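Local coordinates for protein exoglucanase A (Cellulomonas fimi, PDB 7CBD) that hydrolyses beta-1,4-glucosidic linkages of cellulose with inversion of anomeric configuration, releasing cellobiose from the non-reducing chain ends, through this family 6 catalytic domain, at residues A[9-17]-A[79-90]; A[288-298]-A[356-367]. All coordinates share one frame; numbering follows the deposited sequence.

Interaction 1. Residues A[9-17]-A[79-90]; sequences PYAGAVQYV and QQKAAGVPLVFN
Tyr10, Gln15, Val88 and Asn90 make up the tight, buried half of this contact. Val88 CG2 lies over one face of the Tyr10 ring, toward its rim, and Val88 CG1 comes within 3.7 Å of Tyr10 CE1, while the phenol OH gives a 2.7 Å hydrogen bond to Asn90 OD1 in the carbonyl plane. The other end of the same amide, Asn90 ND2, donates to Gln15 OE1 at 2.9 Å, so both ends of the Asn90 side chain are held. The backbones pair as short parallel strands, Val14-Gln15 with Leu87-Val88, through three bonds, among them Val88 N to Val14 O at 2.8 Å.

Tyr16 offers its ring face to the edge of Phe89, planes at 83°. The extended Gln79 grips the backbone of Val17 twice, OE1 accepting from Val17 N at 3.0 Å and NE2 donating to Val17 O at 2.9 Å; a water bridges Gln79 OE1 and Gln15 O. The side toward Gly12 and Val85, both solvent-exposed, is looser: Val14 CG1 meets Ala83 CB at 3.7 Å, and the carbonyl O of Gly12 touches Val85 CB.

Strand 87-93 is flanked here by strand 141-146, helix 69-83 lies against Tyr16 and Phe89, and strand 358-362 packs on Tyr10.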
loop_
_atom_site.group_PDB
_atom_site.type_symbol
_atom_site.label_atom_id
_atom_site.label_comp_id
_atom_site.label_asym_id
_atom_site.label_seq_id
_atom_site.Cartn_x
_atom_site.Cartn_y
_atom_site.Cartn_z
ATOM N N PRO A 9 -9.214 -3.936 14.989
ATOM C CA PRO A 9 -10.310 -2.982 14.774
ATOM C C PRO A 9 -11.204 -3.349 13.602
ATOM O O PRO A 9 -12.346 -2.872 13.542
ATOM C CB PRO A 9 -9.579 -1.652 14.546
ATOM C CG PRO A 9 -8.264 -2.072 13.938
ATOM C CD PRO A 9 -7.903 -3.351 14.659
ATOM N N TYR A 10 -10.736 -4.209 12.690
ATOM C CA TYR A 10 -11.522 -4.607 11.527
ATOM C C TYR A 10 -12.541 -5.699 11.827
ATOM O O TYR A 10 -13.481 -5.864 11.047
ATOM C CB TYR A 10 -10.604 -5.079 10.400
ATOM C CG TYR A 10 -9.671 -4.012 9.866
ATOM C CD1 TYR A 10 -10.041 -3.210 8.795
ATOM C CD2 TYR A 10 -8.411 -3.821 10.421
ATOM C CE1 TYR A 10 -9.185 -2.234 8.297
ATOM C CE2 TYR A 10 -7.545 -2.852 9.934
ATOM C CZ TYR A 10 -7.936 -2.068 8.869
ATOM O OH TYR A 10 -7.067 -1.112 8.401
ATOM N N ALA A 11 -12.381 -6.449 12.917
ATOM C CA ALA A 11 -13.255 -7.594 13.157
ATOM C C ALA A 11 -14.687 -7.124 13.393
ATOM O O ALA A 11 -14.941 -6.309 14.283
ATOM C CB ALA A 11 -12.746 -8.410 14.344
ATOM N N GLY A 12 -15.623 -7.641 12.595
ATOM C CA GLY A 12 -17.012 -7.248 12.717
ATOM C C GLY A 12 -17.308 -5.824 12.309
ATOM O O GLY A 12 -18.401 -5.327 12.594
ATOM N N ALA A 13 -16.379 -5.155 11.633
ATOM C CA ALA A 13 -16.507 -3.744 11.313
ATOM C C ALA A 13 -16.690 -3.544 9.813
ATOM O O ALA A 13 -16.363 -4.409 8.998
ATOM C CB ALA A 13 -15.262 -2.981 11.781
ATOM N N VAL A 14 -17.210 -2.376 9.464
ATOM C CA VAL A 14 -17.198 -1.890 8.094
ATOM C C VAL A 14 -15.995 -0.966 7.934
ATOM O O VAL A 14 -15.379 -0.541 8.909
ATOM C CB VAL A 14 -18.537 -1.183 7.742
ATOM C CG1 VAL A 14 -18.729 0.064 8.582
ATOM C CG2 VAL A 14 -18.654 -0.879 6.264
ATOM N N GLN A 15 -15.650 -0.640 6.689
ATOM C CA GLN A 15 -14.572 0.294 6.399
ATOM C C GLN A 15 -15.106 1.529 5.678
ATOM O O GLN A 15 -16.047 1.450 4.884
ATOM C CB GLN A 15 -13.471 -0.364 5.560
ATOM C CG GLN A 15 -12.811 -1.539 6.249
ATOM C CD GLN A 15 -11.651 -2.083 5.435
ATOM O OE1 GLN A 15 -10.768 -1.335 5.012
ATOM N NE2 GLN A 15 -11.643 -3.389 5.213
ATOM N N TYR A 16 -14.484 2.675 5.951
ATOM C CA TYR A 16 -14.890 3.937 5.336
ATOM C C TYR A 16 -14.746 3.891 3.824
ATOM O O TYR A 16 -13.714 3.464 3.302
ATOM C CB TYR A 16 -13.993 5.053 5.863
ATOM C CG TYR A 16 -14.203 6.418 5.234
ATOM C CD1 TYR A 16 -15.350 7.149 5.490
ATOM C CD2 TYR A 16 -13.227 6.992 4.419
ATOM C CE1 TYR A 16 -15.540 8.405 4.938
ATOM C CE2 TYR A 16 -13.402 8.252 3.866
ATOM C CZ TYR A 16 -14.560 8.958 4.139
ATOM O OH TYR A 16 -14.766 10.217 3.614
ATOM N N VAL A 17 -15.766 4.383 3.127
ATOM C CA VAL A 17 -15.717 4.569 1.680
ATOM C C VAL A 17 -15.584 6.062 1.391
ATOM O O VAL A 17 -16.397 6.871 1.863
ATOM C CB VAL A 17 -16.947 3.950 0.996
ATOM C CG1 VAL A 17 -16.904 4.184 -0.505
ATOM C CG2 VAL A 17 -17.007 2.462 1.298
ATOM N N GLN A 79 -21.186 7.411 8.254
ATOM C CA GLN A 79 -21.212 6.051 7.723
ATOM C C GLN A 79 -21.305 5.020 8.841
ATOM O O GLN A 79 -22.016 4.016 8.706
ATOM C CB GLN A 79 -19.981 5.802 6.847
ATOM C CG GLN A 79 -20.036 6.517 5.516
ATOM C CD GLN A 79 -18.798 6.276 4.667
ATOM O OE1 GLN A 79 -18.190 5.208 4.729
ATOM N NE2 GLN A 79 -18.423 7.268 3.862
ATOM N N GLN A 80 -20.613 5.260 9.960
ATOM C CA GLN A 80 -20.696 4.341 11.092
ATOM C C GLN A 80 -22.114 4.282 11.649
ATOM O O GLN A 80 -22.624 3.196 11.953
ATOM C CB GLN A 80 -19.699 4.755 12.178
ATOM C CG GLN A 80 -19.535 3.738 13.305
ATOM C CD GLN A 80 -20.674 3.801 14.304
ATOM O OE1 GLN A 80 -21.097 4.891 14.709
ATOM N NE2 GLN A 80 -21.199 2.639 14.682
ATOM N N LYS A 81 -22.762 5.441 11.791
ATOM C CA LYS A 81 -24.145 5.467 12.264
ATOM C C LYS A 81 -25.050 4.627 11.372
ATOM O O LYS A 81 -25.908 3.882 11.864
ATOM C CB LYS A 81 -24.667 6.905 12.283
ATOM C CG LYS A 81 -23.932 7.860 13.179
ATOM C CD LYS A 81 -24.034 7.428 14.606
ATOM C CE LYS A 81 -23.425 8.470 15.543
ATOM N NZ LYS A 81 -23.776 8.144 16.943
ATOM N N ALA A 82 -24.892 4.749 10.053
ATOM C CA ALA A 82 -25.754 4.006 9.139
ATOM C C ALA A 82 -25.457 2.511 9.174
ATOM O O ALA A 82 -26.354 1.699 8.926
ATOM C CB ALA A 82 -25.625 4.570 7.722
ATOM N N ALA A 83 -24.220 2.128 9.494
ATOM C CA ALA A 83 -23.859 0.717 9.537
ATOM C C ALA A 83 -24.285 0.047 10.834
ATOM O O ALA A 83 -24.575 -1.155 10.838
ATOM C CB ALA A 83 -22.349 0.553 9.363
ATOM N N GLY A 84 -24.297 0.779 11.944
ATOM C CA GLY A 84 -24.690 0.185 13.211
ATOM C C GLY A 84 -23.713 -0.817 13.781
ATOM O O GLY A 84 -24.071 -1.558 14.704
ATOM N N VAL A 85 -22.490 -0.857 13.260
ATOM C CA VAL A 85 -21.407 -1.708 13.747
ATOM C C VAL A 85 -20.162 -0.827 13.751
ATOM O O VAL A 85 -20.209 0.299 13.231
ATOM C CB VAL A 85 -21.217 -2.941 12.843
ATOM C CG1 VAL A 85 -22.453 -3.818 12.868
ATOM C CG2 VAL A 85 -20.863 -2.521 11.421
ATOM N N PRO A 86 -19.041 -1.260 14.327
ATOM C CA PRO A 86 -17.847 -0.411 14.287
ATOM C C PRO A 86 -17.421 -0.119 12.854
ATOM O O PRO A 86 -17.696 -0.882 11.923
ATOM C CB PRO A 86 -16.796 -1.243 15.030
ATOM C CG PRO A 86 -17.616 -2.139 15.937
ATOM C CD PRO A 86 -18.818 -2.479 15.126
ATOM N N LEU A 87 -16.767 1.018 12.677
ATOM C CA LEU A 87 -16.250 1.409 11.375
ATOM C C LEU A 87 -14.774 1.751 11.513
ATOM O O LEU A 87 -14.380 2.434 12.462
ATOM C CB LEU A 87 -17.014 2.625 10.841
ATOM C CG LEU A 87 -16.482 3.224 9.535
ATOM C CD1 LEU A 87 -17.631 3.683 8.653
ATOM C CD2 LEU A 87 -15.512 4.380 9.782
ATOM N N VAL A 88 -13.968 1.282 10.560
ATOM C CA VAL A 88 -12.552 1.624 10.465
ATOM C C VAL A 88 -12.359 2.630 9.337
ATOM O O VAL A 88 -12.720 2.363 8.181
ATOM C CB VAL A 88 -11.680 0.382 10.223
ATOM C CG1 VAL A 88 -10.213 0.794 10.057
ATOM C CG2 VAL A 88 -11.837 -0.634 11.336
ATOM N N PHE A 89 -11.769 3.774 9.678
ATOM C CA PHE A 89 -11.338 4.779 8.723
ATOM C C PHE A 89 -9.847 4.575 8.483
ATOM O O PHE A 89 -9.048 4.706 9.413
ATOM C CB PHE A 89 -11.624 6.164 9.312
ATOM C CG PHE A 89 -11.002 7.296 8.549
ATOM C CD1 PHE A 89 -11.306 7.496 7.216
ATOM C CD2 PHE A 89 -10.109 8.164 9.162
ATOM C CE1 PHE A 89 -10.733 8.537 6.507
ATOM C CE2 PHE A 89 -9.543 9.205 8.464
ATOM C CZ PHE A 89 -9.856 9.392 7.130
ATOM N N ASN A 90 -9.478 4.214 7.253
ATOM C CA ASN A 90 -8.073 4.021 6.902
ATOM C C ASN A 90 -7.433 5.355 6.543
ATOM O O ASN A 90 -7.898 6.045 5.633
ATOM C CB ASN A 90 -7.947 3.062 5.723
ATOM C CG ASN A 90 -8.331 1.650 6.086
ATOM O OD1 ASN A 90 -7.578 0.954 6.761
ATOM N ND2 ASN A 90 -9.506 1.220 5.641
HETATM O O HOH W 1 -18.696 2.525 4.709
HETATM O O HOH W 2 -11.162 3.467 4.498
#

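Interaction 2. Residues A[288-298]-A[356-367]; sequences SSIGMLVDTSR and SHLDAFVWIKPP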
loop_
_atom_site.group_PDB
_atom_site.type_symbol
_atom_site.label_atom_id
_atom_site.label_comp_id
_atom_site.label_asym_id
_atom_site.label_seq_id
_atom_site.Cartn_x
_atom_site.Cartn_y
_atom_site.Cartn_z
ATOM N N SER A 288 2.754 -11.830 20.266
ATOM C CA SER A 288 2.188 -12.658 19.204
ATOM C C SER A 288 0.859 -12.120 18.689
ATOM O O SER A 288 0.442 -12.485 17.582
ATOM C CB SER A 288 2.047 -14.106 19.675
ATOM O OG SER A 288 1.124 -14.205 20.743
ATOM N N SER A 289 0.189 -11.261 19.461
ATOM C CA SER A 289 -1.104 -10.693 19.095
ATOM C C SER A 289 -1.026 -9.688 17.950
ATOM O O SER A 289 -2.075 -9.286 17.442
ATOM C CB SER A 289 -1.712 -10.009 20.322
ATOM O OG SER A 289 -0.776 -9.124 20.920
ATOM N N ILE A 290 0.168 -9.253 17.540
ATOM C CA ILE A 290 0.241 -8.336 16.405
ATOM C C ILE A 290 -0.464 -8.955 15.202
ATOM O O ILE A 290 -0.384 -10.166 14.962
ATOM C CB ILE A 290 1.687 -7.932 16.060
ATOM C CG1 ILE A 290 2.555 -9.168 15.774
ATOM C CG2 ILE A 290 2.271 -7.037 17.164
ATOM C CD1 ILE A 290 3.882 -8.879 15.075
ATOM N N GLY A 291 -1.176 -8.116 14.451
ATOM C CA GLY A 291 -1.874 -8.551 13.258
ATOM C C GLY A 291 -1.305 -7.908 12.013
ATOM O O GLY A 291 -0.613 -6.886 12.083
ATOM N N MET A 292 -1.605 -8.495 10.861
ATOM C CA MET A 292 -1.028 -8.086 9.591
ATOM C C MET A 292 -2.132 -7.656 8.638
ATOM O O MET A 292 -3.242 -8.194 8.665
ATOM C CB MET A 292 -0.233 -9.238 8.944
ATOM C CG MET A 292 0.706 -9.961 9.915
ATOM S SD MET A 292 2.002 -8.950 10.660
ATOM C CE MET A 292 3.129 -8.889 9.280
ATOM N N LEU A 293 -1.809 -6.685 7.789
ATOM C CA LEU A 293 -2.666 -6.269 6.691
ATOM C C LEU A 293 -1.895 -6.416 5.387
ATOM O O LEU A 293 -0.674 -6.256 5.368
ATOM C CB LEU A 293 -3.063 -4.793 6.809
ATOM C CG LEU A 293 -3.768 -4.341 8.083
ATOM C CD1 LEU A 293 -3.918 -2.833 8.071
ATOM C CD2 LEU A 293 -5.134 -5.008 8.210
ATOM N N VAL A 294 -2.604 -6.714 4.295
ATOM C CA VAL A 294 -2.045 -6.610 2.951
ATOM C C VAL A 294 -2.882 -5.611 2.166
ATOM O O VAL A 294 -4.114 -5.710 2.157
ATOM C CB VAL A 294 -1.993 -7.964 2.215
ATOM C CG1 VAL A 294 -1.389 -7.776 0.825
ATOM C CG2 VAL A 294 -1.184 -8.973 2.989
ATOM N N ASP A 295 -2.213 -4.654 1.517
ATOM C CA ASP A 295 -2.844 -3.765 0.550
ATOM C C ASP A 295 -3.053 -4.556 -0.733
ATOM O O ASP A 295 -2.091 -4.839 -1.456
ATOM C CB ASP A 295 -1.934 -2.568 0.289
ATOM C CG ASP A 295 -2.555 -1.544 -0.650
ATOM O OD1 ASP A 295 -3.679 -1.775 -1.143
ATOM O OD2 ASP A 295 -1.926 -0.492 -0.886
ATOM N N THR A 296 -4.308 -4.923 -1.007
ATOM C CA THR A 296 -4.674 -5.723 -2.174
ATOM C C THR A 296 -5.215 -4.870 -3.320
ATOM O O THR A 296 -5.820 -5.400 -4.262
ATOM C CB THR A 296 -5.691 -6.796 -1.772
ATOM O OG1 THR A 296 -6.811 -6.169 -1.138
ATOM C CG2 THR A 296 -5.070 -7.793 -0.806
ATOM N N SER A 297 -4.966 -3.559 -3.278
ATOM C CA SER A 297 -5.552 -2.646 -4.253
ATOM C C SER A 297 -5.147 -2.972 -5.685
ATOM O O SER A 297 -5.953 -2.806 -6.609
ATOM C CB SER A 297 -5.162 -1.212 -3.913
ATOM O OG SER A 297 -3.760 -1.065 -3.744
ATOM N N ARG A 298 -3.891 -3.387 -5.901
ATOM C CA ARG A 298 -3.377 -3.480 -7.263
ATOM C C ARG A 298 -2.496 -4.705 -7.473
ATOM O O ARG A 298 -1.626 -4.696 -8.353
ATOM C CB ARG A 298 -2.640 -2.194 -7.674
ATOM C CG ARG A 298 -3.508 -0.943 -7.577
ATOM C CD ARG A 298 -2.801 0.303 -8.075
ATOM N NE ARG A 298 -1.594 0.554 -7.289
ATOM C CZ ARG A 298 -0.759 1.570 -7.494
ATOM N NH1 ARG A 298 -0.988 2.440 -8.478
ATOM N NH2 ARG A 298 0.321 1.707 -6.728
ATOM N N SER A 356 -0.461 -16.190 8.436
ATOM C CA SER A 356 -0.227 -14.798 8.100
ATOM C C SER A 356 -0.835 -13.837 9.111
ATOM O O SER A 356 -0.575 -12.636 9.023
ATOM C CB SER A 356 -0.793 -14.497 6.708
ATOM O OG SER A 356 -0.148 -15.268 5.712
ATOM N N HIS A 357 -1.682 -14.322 10.021
ATOM C CA HIS A 357 -2.250 -13.497 11.089
ATOM C C HIS A 357 -2.896 -12.223 10.541
ATOM O O HIS A 357 -2.619 -11.116 11.003
ATOM C CB HIS A 357 -1.195 -13.165 12.149
ATOM C CG HIS A 357 -0.692 -14.361 12.887
ATOM N ND1 HIS A 357 -1.178 -14.727 14.124
ATOM C CD2 HIS A 357 0.244 -15.283 12.561
ATOM C CE1 HIS A 357 -0.560 -15.823 14.528
ATOM N NE2 HIS A 357 0.302 -16.185 13.595
ATOM N N LEU A 358 -3.777 -12.384 9.554
ATOM C CA LEU A 358 -4.328 -11.253 8.818
ATOM C C LEU A 358 -5.531 -10.654 9.540
ATOM O O LEU A 358 -6.550 -11.324 9.730
ATOM C CB LEU A 358 -4.741 -11.681 7.410
ATOM C CG LEU A 358 -3.581 -12.111 6.503
ATOM C CD1 LEU A 358 -4.102 -12.895 5.306
ATOM C CD2 LEU A 358 -2.770 -10.910 6.038
ATOM N N ASP A 359 -5.427 -9.373 9.891
ATOM C CA ASP A 359 -6.582 -8.652 10.415
ATOM C C ASP A 359 -7.599 -8.351 9.321
ATOM O O ASP A 359 -8.807 -8.325 9.590
ATOM C CB ASP A 359 -6.141 -7.323 11.038
ATOM C CG ASP A 359 -5.508 -7.479 12.411
ATOM O OD1 ASP A 359 -5.540 -8.580 13.005
ATOM O OD2 ASP A 359 -4.960 -6.474 12.904
ATOM N N ALA A 360 -7.130 -8.093 8.100
ATOM C CA ALA A 360 -7.968 -7.662 6.987
ATOM C C ALA A 360 -7.125 -7.571 5.724
ATOM O O ALA A 360 -5.897 -7.436 5.780
ATOM C CB ALA A 360 -8.592 -6.290 7.255
ATOM N N PHE A 361 -7.808 -7.653 4.581
ATOM C CA PHE A 361 -7.309 -7.079 3.336
ATOM C C PHE A 361 -7.888 -5.676 3.222
ATOM O O PHE A 361 -9.060 -5.445 3.552
ATOM C CB PHE A 361 -7.732 -7.910 2.119
ATOM C CG PHE A 361 -7.149 -9.292 2.094
ATOM C CD1 PHE A 361 -5.851 -9.517 2.526
ATOM C CD2 PHE A 361 -7.893 -10.367 1.627
ATOM C CE1 PHE A 361 -5.309 -10.787 2.506
ATOM C CE2 PHE A 361 -7.352 -11.646 1.599
ATOM C CZ PHE A 361 -6.062 -11.856 2.048
ATOM N N VAL A 362 -7.056 -4.740 2.762
ATOM C CA VAL A 362 -7.407 -3.329 2.675
ATOM C C VAL A 362 -6.927 -2.809 1.330
ATOM O O VAL A 362 -6.016 -3.367 0.715
ATOM C CB VAL A 362 -6.769 -2.510 3.822
ATOM C CG1 VAL A 362 -7.481 -2.775 5.132
ATOM C CG2 VAL A 362 -5.292 -2.869 3.950
ATOM N N TRP A 363 -7.548 -1.722 0.873
ATOM C CA TRP A 363 -7.050 -0.953 -0.272
ATOM C C TRP A 363 -6.453 0.324 0.302
ATOM O O TRP A 363 -7.172 1.298 0.562
ATOM C CB TRP A 363 -8.152 -0.649 -1.277
ATOM C CG TRP A 363 -8.546 -1.824 -2.103
ATOM C CD1 TRP A 363 -8.075 -3.107 -2.006
ATOM C CD2 TRP A 363 -9.501 -1.823 -3.166
ATOM N NE1 TRP A 363 -8.681 -3.902 -2.960
ATOM C CE2 TRP A 363 -9.569 -3.137 -3.675
ATOM C CE3 TRP A 363 -10.311 -0.835 -3.734
ATOM C CZ2 TRP A 363 -10.416 -3.488 -4.728
ATOM C CZ3 TRP A 363 -11.154 -1.183 -4.776
ATOM C CH2 TRP A 363 -11.200 -2.501 -5.263
ATOM N N ILE A 364 -5.140 0.312 0.525
ATOM C CA ILE A 364 -4.482 1.505 1.037
ATOM C C ILE A 364 -4.241 2.496 -0.096
ATOM O O ILE A 364 -4.764 3.613 -0.089
ATOM C CB ILE A 364 -3.202 1.161 1.824
ATOM C CG1 ILE A 364 -3.504 0.199 2.983
ATOM C CG2 ILE A 364 -2.570 2.429 2.355
ATOM C CD1 ILE A 364 -4.543 0.702 3.985
ATOM N N LYS A 365 -3.487 2.092 -1.111
ATOM C CA LYS A 365 -3.421 2.895 -2.329
ATOM C C LYS A 365 -4.784 2.854 -3.019
ATOM O O LYS A 365 -5.356 1.772 -3.174
ATOM C CB LYS A 365 -2.372 2.311 -3.264
ATOM C CG LYS A 365 -2.229 3.060 -4.574
ATOM C CD LYS A 365 -1.550 4.406 -4.374
ATOM C CE LYS A 365 -1.353 5.115 -5.711
ATOM N NZ LYS A 365 -0.518 6.344 -5.596
ATOM N N PRO A 366 -5.340 3.990 -3.443
ATOM C CA PRO A 366 -6.640 3.958 -4.145
ATOM C C PRO A 366 -6.447 3.640 -5.616
ATOM O O PRO A 366 -5.735 4.373 -6.325
ATOM C CB PRO A 366 -7.182 5.386 -3.958
ATOM C CG PRO A 366 -6.324 6.001 -2.840
ATOM C CD PRO A 366 -4.971 5.364 -3.066
ATOM N N PRO A 367 -7.047 2.558 -6.114
ATOM C CA PRO A 367 -6.884 2.222 -7.533
ATOM C C PRO A 367 -7.268 3.386 -8.431
ATOM O O PRO A 367 -8.294 4.041 -8.231
ATOM C CB PRO A 367 -7.827 1.027 -7.726
ATOM C CG PRO A 367 -7.878 0.386 -6.368
ATOM C CD PRO A 367 -7.816 1.527 -5.385
HETATM O O HOH W 3 -1.915 -13.151 16.404
#
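Backbone hydrogen bonds join Met292 to the 356-367 segment at one end of this parallel pairing and Thr296 at the other. Met292 N donates to His357 O at 2.8 Å and Met292 O accepts from Asp359 N, whereas Val362 N reaches Val294 O at 3.2 Å and Thr296 N reaches Val362 O at 2.9 Å. The chain turns a corner at Asp359, and around Leu293, Val294 and Ala360 the pairing slackens, leaving Val294 N and Ala360 N and O buried without partners.

Side-chain polar bonds centre on Asp295, whose trans chi1 of -177° carries the carboxylate toward Ile364 and Lys365. Its OD2 takes Lys365 N at 3.0 Å in an almost straight bond. OD1 accepts Ser297 N, two residues on, in an Asx turn, and Ser297 OG as well, both from the same side above the carboxylate plane.

Apolar and flat-group contacts fill the rest. Leu293 CD2 lies 3.8 Å from Ala360 CB, and Ser297 CA sits over the five-membered ring of Trp363, 3.6 Å from its centroid. Lys365 CG rests over one face of the Arg298 guanidinium, toward its rim; Arg298 is salt-bridged to Asp371, and Lys365 NZ bonds to Ser370 O.

Strand 228-231 pairs with the other edge of 291-295, and helix 270-283 packs against Met292, Val294 and Leu358.

Interactions 1 and 2 belong to the same sheet, the largely parallel barrel of the family 6 catalytic domain, and their centres lie 16 Å apart. They meet chiefly at strand 358-362: Ala360 CB comes within 3.6 Å of Tyr10 CG, and Val362 CG1 lies 3.6 Å from Gln15 OE1, with Leu293 CD1 of the neighbouring strand 291-295 3.6 Å from Tyr10 OH. The side chains of Tyr10 and Gln15 thus reach from interaction 1 to strand 358-362. Interaction 1 is away from the predicted catalytic residues. In interaction 2 the side chain of Arg298 is about 3 Å from that of Asp371, the predicted nucleophile, while that of Lys365 is about 11 Å from that of Asp149, the predicted proton donor.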